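Local coordinates for protein Cog5 (Kluyveromyces lactis, PDB 4U6U) that forms with Cog7 a subcomplex of the conserved oligomeric Golgi complex, a multisubunit tether that probably helps vesicles dock and fuse at the Golgi, at residues L33-L47 with L71-L85. The protein carries 7 engineered substitutions. Sequence-based numbering, arbitrary orientation.
Sequences LLRSSLIYVHMISQL and LHSQLKINIAANPNL. Engineered in segment 71-85: Ala80 (natural residue Glu), Ala81 (natural residue Gln).
Tyr40, Met43 and Leu75 pack together in the tight middle of the contact. Tyr40 has CG anti to the backbone N (chi1 -176°), which sends its ring across to helix 71-81; there Leu75 CD1 approaches CE1 obliquely, and Ile79 CG2 also reaches CE1. The hydroxyl is hydrogen-bonded to Glu95 on helix 92-118. Met43 settles as a knob among Leu71, Gln74, Leu75 and Asn78, its CE 3.5 Å from Leu75 CD1. In return Asn78 inserts among Ser36, Ile39, Tyr40 and Met43; its ND2 lies in plane at the Tyr40 ring edge and gives Ser36 O a weak hydrogen bond (3.4 Å). Past the helix end, Leu85 folds back, CD2 3.6 Å from Ser36 CB and CD1 4.2 Å from Tyr40 CB. Replacing Leu85 by an alanine removes the branch beyond CB and is likely to open a gap beside Ser36 and Tyr40. Buried Leu33 touches Asn84 CB and packs on Val24 of the Cog7 chain. The solvent side is looser: Ile39 only grazes Asn78, and Gln74 offers CB to Met43 SD while its amide turns away. With axes 10.3 Å apart and 171° between their directions, helices 11-47, from the COG5 N-terminal family region, and 61-81 form an antiparallel helical hairpin with local knobs-into-holes packing.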
loop_
_atom_site.group_PDB
_atom_site.type_symbol
_atom_site.label_atom_id
_atom_site.label_comp_id
_atom_site.label_asym_id
_atom_site.label_seq_id
_atom_site.Cartn_x
_atom_site.Cartn_y
_atom_site.Cartn_z
ATOM N N LEU B 33 19.531 -3.455 20.466
ATOM C CA LEU B 33 19.081 -4.380 19.457
ATOM C C LEU B 33 18.061 -5.357 20.051
ATOM O O LEU B 33 16.957 -5.559 19.509
ATOM C CB LEU B 33 20.289 -5.110 18.867
ATOM C CG LEU B 33 20.229 -5.681 17.445
ATOM C CD1 LEU B 33 19.755 -7.121 17.476
ATOM C CD2 LEU B 33 19.334 -4.824 16.557
ATOM N N LEU B 34 18.415 -5.923 21.191
ATOM C CA LEU B 34 17.545 -6.877 21.861
ATOM C C LEU B 34 16.178 -6.258 22.200
ATOM O O LEU B 34 15.138 -6.899 22.057
ATOM C CB LEU B 34 18.245 -7.407 23.113
ATOM C CG LEU B 34 17.742 -8.728 23.673
ATOM C CD1 LEU B 34 17.450 -9.711 22.563
ATOM C CD2 LEU B 34 18.800 -9.271 24.599
ATOM N N ARG B 35 16.176 -5.006 22.629
ATOM C CA ARG B 35 14.921 -4.352 22.926
ATOM C C ARG B 35 14.133 -4.045 21.654
ATOM O O ARG B 35 12.912 -4.198 21.659
ATOM C CB ARG B 35 15.148 -3.070 23.727
ATOM C CG ARG B 35 15.490 -3.309 25.170
ATOM C CD ARG B 35 15.074 -2.137 26.047
ATOM N NE ARG B 35 15.125 -2.556 27.437
ATOM C CZ ARG B 35 16.235 -2.533 28.167
ATOM N NH1 ARG B 35 17.379 -2.115 27.632
ATOM N NH2 ARG B 35 16.205 -2.944 29.424
ATOM N N SER B 36 14.807 -3.595 20.588
ATOM C CA SER B 36 14.139 -3.420 19.291
ATOM C C SER B 36 13.392 -4.701 18.938
ATOM O O SER B 36 12.209 -4.671 18.572
ATOM C CB SER B 36 15.123 -3.075 18.155
ATOM O OG SER B 36 15.355 -1.680 18.003
ATOM N N SER B 37 14.077 -5.829 19.104
ATOM C CA SER B 37 13.479 -7.130 18.823
ATOM C C SER B 37 12.267 -7.385 19.714
ATOM O O SER B 37 11.212 -7.842 19.258
ATOM C CB SER B 37 14.508 -8.231 19.048
ATOM O OG SER B 37 15.775 -7.784 18.635
ATOM N N LEU B 38 12.435 -7.069 20.991
ATOM C CA LEU B 38 11.411 -7.320 21.979
ATOM C C LEU B 38 10.130 -6.573 21.615
ATOM O O LEU B 38 9.074 -7.180 21.447
ATOM C CB LEU B 38 11.915 -6.905 23.361
ATOM C CG LEU B 38 11.784 -7.979 24.436
ATOM C CD1 LEU B 38 11.037 -7.413 25.613
ATOM C CD2 LEU B 38 11.076 -9.215 23.898
ATOM N N ILE B 39 10.250 -5.262 21.440
ATOM C CA ILE B 39 9.136 -4.434 21.019
ATOM C C ILE B 39 8.483 -4.990 19.743
ATOM O O ILE B 39 7.255 -5.052 19.648
ATOM C CB ILE B 39 9.585 -2.979 20.785
ATOM C CG1 ILE B 39 10.277 -2.417 22.027
ATOM C CG2 ILE B 39 8.410 -2.099 20.435
ATOM C CD1 ILE B 39 10.645 -0.916 21.913
ATOM N N TYR B 40 9.299 -5.416 18.778
ATOM C CA TYR B 40 8.785 -5.983 17.523
ATOM C C TYR B 40 7.861 -7.161 17.805
ATOM O O TYR B 40 6.703 -7.165 17.390
ATOM C CB TYR B 40 9.939 -6.434 16.627
ATOM C CG TYR B 40 9.556 -6.952 15.248
ATOM C CD1 TYR B 40 9.208 -6.078 14.222
ATOM C CD2 TYR B 40 9.558 -8.315 14.970
ATOM C CE1 TYR B 40 8.875 -6.546 12.952
ATOM C CE2 TYR B 40 9.223 -8.791 13.712
ATOM C CZ TYR B 40 8.876 -7.905 12.707
ATOM O OH TYR B 40 8.539 -8.387 11.454
ATOM N N VAL B 41 8.383 -8.146 18.529
ATOM C CA VAL B 41 7.613 -9.317 18.941
ATOM C C VAL B 41 6.296 -8.991 19.672
ATOM O O VAL B 41 5.244 -9.576 19.378
ATOM C CB VAL B 41 8.481 -10.220 19.809
ATOM C CG1 VAL B 41 7.641 -11.037 20.796
ATOM C CG2 VAL B 41 9.323 -11.106 18.905
ATOM N N HIS B 42 6.351 -8.068 20.624
ATOM C CA HIS B 42 5.152 -7.660 21.353
ATOM C C HIS B 42 4.098 -7.173 20.386
ATOM O O HIS B 42 2.897 -7.291 20.638
ATOM C CB HIS B 42 5.455 -6.553 22.353
ATOM C CG HIS B 42 5.759 -7.048 23.725
ATOM N ND1 HIS B 42 7.036 -7.058 24.247
ATOM C CD2 HIS B 42 4.958 -7.553 24.690
ATOM C CE1 HIS B 42 7.005 -7.541 25.474
ATOM N NE2 HIS B 42 5.752 -7.850 25.767
ATOM N N MET B 43 4.573 -6.590 19.292
ATOM C CA MET B 43 3.702 -6.073 18.256
ATOM C C MET B 43 3.120 -7.183 17.412
ATOM O O MET B 43 1.930 -7.190 17.120
ATOM C CB MET B 43 4.472 -5.089 17.397
ATOM C CG MET B 43 4.714 -3.799 18.119
ATOM S SD MET B 43 4.801 -2.476 16.932
ATOM C CE MET B 43 6.342 -2.909 16.136
ATOM N N ILE B 44 3.958 -8.132 17.038
ATOM C CA ILE B 44 3.478 -9.315 16.363
ATOM C C ILE B 44 2.469 -10.074 17.219
ATOM O O ILE B 44 1.460 -10.572 16.726
ATOM C CB ILE B 44 4.653 -10.201 15.978
ATOM C CG1 ILE B 44 5.347 -9.547 14.793
ATOM C CG2 ILE B 44 4.202 -11.603 15.622
ATOM C CD1 ILE B 44 6.088 -10.494 13.937
ATOM N N SER B 45 2.730 -10.142 18.514
ATOM C CA SER B 45 1.756 -10.727 19.412
ATOM C C SER B 45 0.442 -9.963 19.302
ATOM O O SER B 45 -0.610 -10.560 19.083
ATOM C CB SER B 45 2.278 -10.709 20.844
ATOM O OG SER B 45 3.424 -11.530 20.971
ATOM N N GLN B 46 0.528 -8.636 19.408
ATOM C CA GLN B 46 -0.630 -7.740 19.334
ATOM C C GLN B 46 -1.316 -7.800 17.973
ATOM O O GLN B 46 -2.506 -7.514 17.852
ATOM C CB GLN B 46 -0.208 -6.295 19.616
ATOM C CG GLN B 46 -1.313 -5.412 20.160
ATOM C CD GLN B 46 -1.431 -5.477 21.685
ATOM O OE1 GLN B 46 -0.448 -5.718 22.405
ATOM N NE2 GLN B 46 -2.647 -5.270 22.183
ATOM N N LEU B 47 -0.545 -8.166 16.952
ATOM C CA LEU B 47 -1.047 -8.312 15.584
ATOM C C LEU B 47 -1.954 -9.521 15.485
ATOM O O LEU B 47 -3.086 -9.420 15.022
ATOM C CB LEU B 47 0.104 -8.455 14.591
ATOM C CG LEU B 47 0.019 -7.718 13.258
ATOM C CD1 LEU B 47 0.518 -8.623 12.138
ATOM C CD2 LEU B 47 -1.383 -7.234 12.990
ATOM N N LEU B 71 -1.173 -0.953 12.730
ATOM C CA LEU B 71 -0.186 -1.863 13.287
ATOM C C LEU B 71 0.909 -2.122 12.256
ATOM O O LEU B 71 2.082 -2.183 12.585
ATOM C CB LEU B 71 -0.840 -3.183 13.709
ATOM C CG LEU B 71 -0.597 -3.717 15.122
ATOM C CD1 LEU B 71 0.881 -3.927 15.417
ATOM C CD2 LEU B 71 -1.196 -2.784 16.139
ATOM N N HIS B 72 0.528 -2.287 11.000
ATOM C CA HIS B 72 1.530 -2.497 9.965
ATOM C C HIS B 72 2.398 -1.269 9.767
ATOM O O HIS B 72 3.567 -1.381 9.410
ATOM C CB HIS B 72 0.871 -2.898 8.649
ATOM C CG HIS B 72 0.613 -4.363 8.554
ATOM N ND1 HIS B 72 1.577 -5.261 8.156
ATOM C CD2 HIS B 72 -0.491 -5.091 8.851
ATOM C CE1 HIS B 72 1.071 -6.481 8.192
ATOM N NE2 HIS B 72 -0.182 -6.406 8.612
ATOM N N SER B 73 1.828 -0.099 10.015
ATOM C CA SER B 73 2.592 1.124 9.910
ATOM C C SER B 73 3.673 1.121 10.967
ATOM O O SER B 73 4.829 1.443 10.694
ATOM C CB SER B 73 1.697 2.345 10.071
ATOM O OG SER B 73 1.217 2.760 8.808
ATOM N N GLN B 74 3.287 0.726 12.172
ATOM C CA GLN B 74 4.204 0.677 13.307
ATOM C C GLN B 74 5.337 -0.296 13.027
ATOM O O GLN B 74 6.501 0.003 13.277
ATOM C CB GLN B 74 3.459 0.283 14.581
ATOM C CG GLN B 74 2.305 1.220 14.901
ATOM C CD GLN B 74 2.703 2.687 14.877
ATOM O OE1 GLN B 74 3.372 3.182 15.784
ATOM N NE2 GLN B 74 2.287 3.392 13.825
ATOM N N LEU B 75 4.982 -1.467 12.519
ATOM C CA LEU B 75 5.957 -2.476 12.159
ATOM C C LEU B 75 7.032 -1.882 11.238
ATOM O O LEU B 75 8.225 -2.011 11.508
ATOM C CB LEU B 75 5.258 -3.659 11.478
ATOM C CG LEU B 75 4.898 -4.915 12.286
ATOM C CD1 LEU B 75 5.812 -5.060 13.488
ATOM C CD2 LEU B 75 3.420 -4.984 12.685
ATOM N N LYS B 76 6.605 -1.236 10.154
ATOM C CA LYS B 76 7.539 -0.604 9.225
ATOM C C LYS B 76 8.370 0.463 9.930
ATOM O O LYS B 76 9.531 0.664 9.594
ATOM C CB LYS B 76 6.811 -0.041 7.999
ATOM C CG LYS B 76 6.321 -1.151 7.063
ATOM C CD LYS B 76 5.362 -0.652 5.975
ATOM C CE LYS B 76 4.726 -1.819 5.185
ATOM N NZ LYS B 76 3.892 -2.757 6.018
ATOM N N ILE B 77 7.792 1.155 10.902
ATOM C CA ILE B 77 8.563 2.174 11.614
ATOM C C ILE B 77 9.646 1.539 12.469
ATOM O O ILE B 77 10.804 1.945 12.417
ATOM C CB ILE B 77 7.701 3.037 12.552
ATOM C CG1 ILE B 77 6.696 3.868 11.763
ATOM C CG2 ILE B 77 8.586 3.953 13.355
ATOM C CD1 ILE B 77 5.707 4.590 12.629
ATOM N N ASN B 78 9.257 0.576 13.294
ATOM C CA ASN B 78 10.217 -0.110 14.143
ATOM C C ASN B 78 11.389 -0.706 13.348
ATOM O O ASN B 78 12.528 -0.603 13.795
ATOM C CB ASN B 78 9.513 -1.196 14.970
ATOM C CG ASN B 78 10.416 -1.815 16.042
ATOM O OD1 ASN B 78 11.457 -1.257 16.407
ATOM N ND2 ASN B 78 9.993 -2.958 16.576
ATOM N N ILE B 79 11.129 -1.315 12.184
ATOM C CA ILE B 79 12.218 -1.888 11.374
ATOM C C ILE B 79 13.127 -0.818 10.755
ATOM O O ILE B 79 14.308 -1.071 10.483
ATOM C CB ILE B 79 11.705 -2.806 10.239
ATOM C CG1 ILE B 79 10.890 -1.997 9.230
ATOM C CG2 ILE B 79 10.926 -3.980 10.809
ATOM C CD1 ILE B 79 11.005 -2.462 7.769
ATOM N N ALA B 80 12.594 0.378 10.531
ATOM C CA ALA B 80 13.385 1.404 9.873
ATOM C C ALA B 80 14.175 2.193 10.904
ATOM O O ALA B 80 15.266 2.682 10.619
ATOM C CB ALA B 80 12.497 2.323 9.062
ATOM N N ALA B 81 13.631 2.271 12.116
ATOM C CA ALA B 81 14.289 2.920 13.243
ATOM C C ALA B 81 15.593 2.207 13.635
ATOM O O ALA B 81 16.618 2.849 13.863
ATOM C CB ALA B 81 13.340 2.986 14.418
ATOM N N ASN B 82 15.544 0.881 13.715
ATOM C CA ASN B 82 16.754 0.063 13.738
ATOM C C ASN B 82 16.802 -0.819 12.522
ATOM O O ASN B 82 16.242 -1.901 12.531
ATOM C CB ASN B 82 16.825 -0.804 14.994
ATOM C CG ASN B 82 17.551 -0.122 16.140
ATOM O OD1 ASN B 82 17.263 -0.377 17.309
ATOM N ND2 ASN B 82 18.552 0.694 15.809
ATOM N N PRO B 83 17.501 -0.358 11.474
ATOM C CA PRO B 83 17.761 -1.130 10.258
ATOM C C PRO B 83 18.477 -2.440 10.574
ATOM O O PRO B 83 18.335 -3.429 9.858
ATOM C CB PRO B 83 18.664 -0.201 9.443
ATOM C CG PRO B 83 19.289 0.703 10.441
ATOM C CD PRO B 83 18.225 0.924 11.468
ATOM N N ASN B 84 19.239 -2.433 11.657
ATOM C CA ASN B 84 19.892 -3.628 12.148
ATOM C C ASN B 84 18.908 -4.779 12.399
ATOM O O ASN B 84 19.271 -5.955 12.312
ATOM C CB ASN B 84 20.653 -3.269 13.419
ATOM C CG ASN B 84 21.917 -2.488 13.126
ATOM O OD1 ASN B 84 22.601 -2.746 12.134
ATOM N ND2 ASN B 84 22.216 -1.504 13.964
ATOM N N LEU B 85 17.657 -4.420 12.682
ATOM C CA LEU B 85 16.579 -5.381 12.951
ATOM C C LEU B 85 16.308 -6.349 11.801
ATOM O O LEU B 85 15.935 -7.499 12.028
ATOM C CB LEU B 85 15.274 -4.653 13.282
ATOM C CG LEU B 85 14.749 -4.573 14.711
ATOM C CD1 LEU B 85 13.252 -4.740 14.699
ATOM C CD2 LEU B 85 15.382 -5.613 15.590
#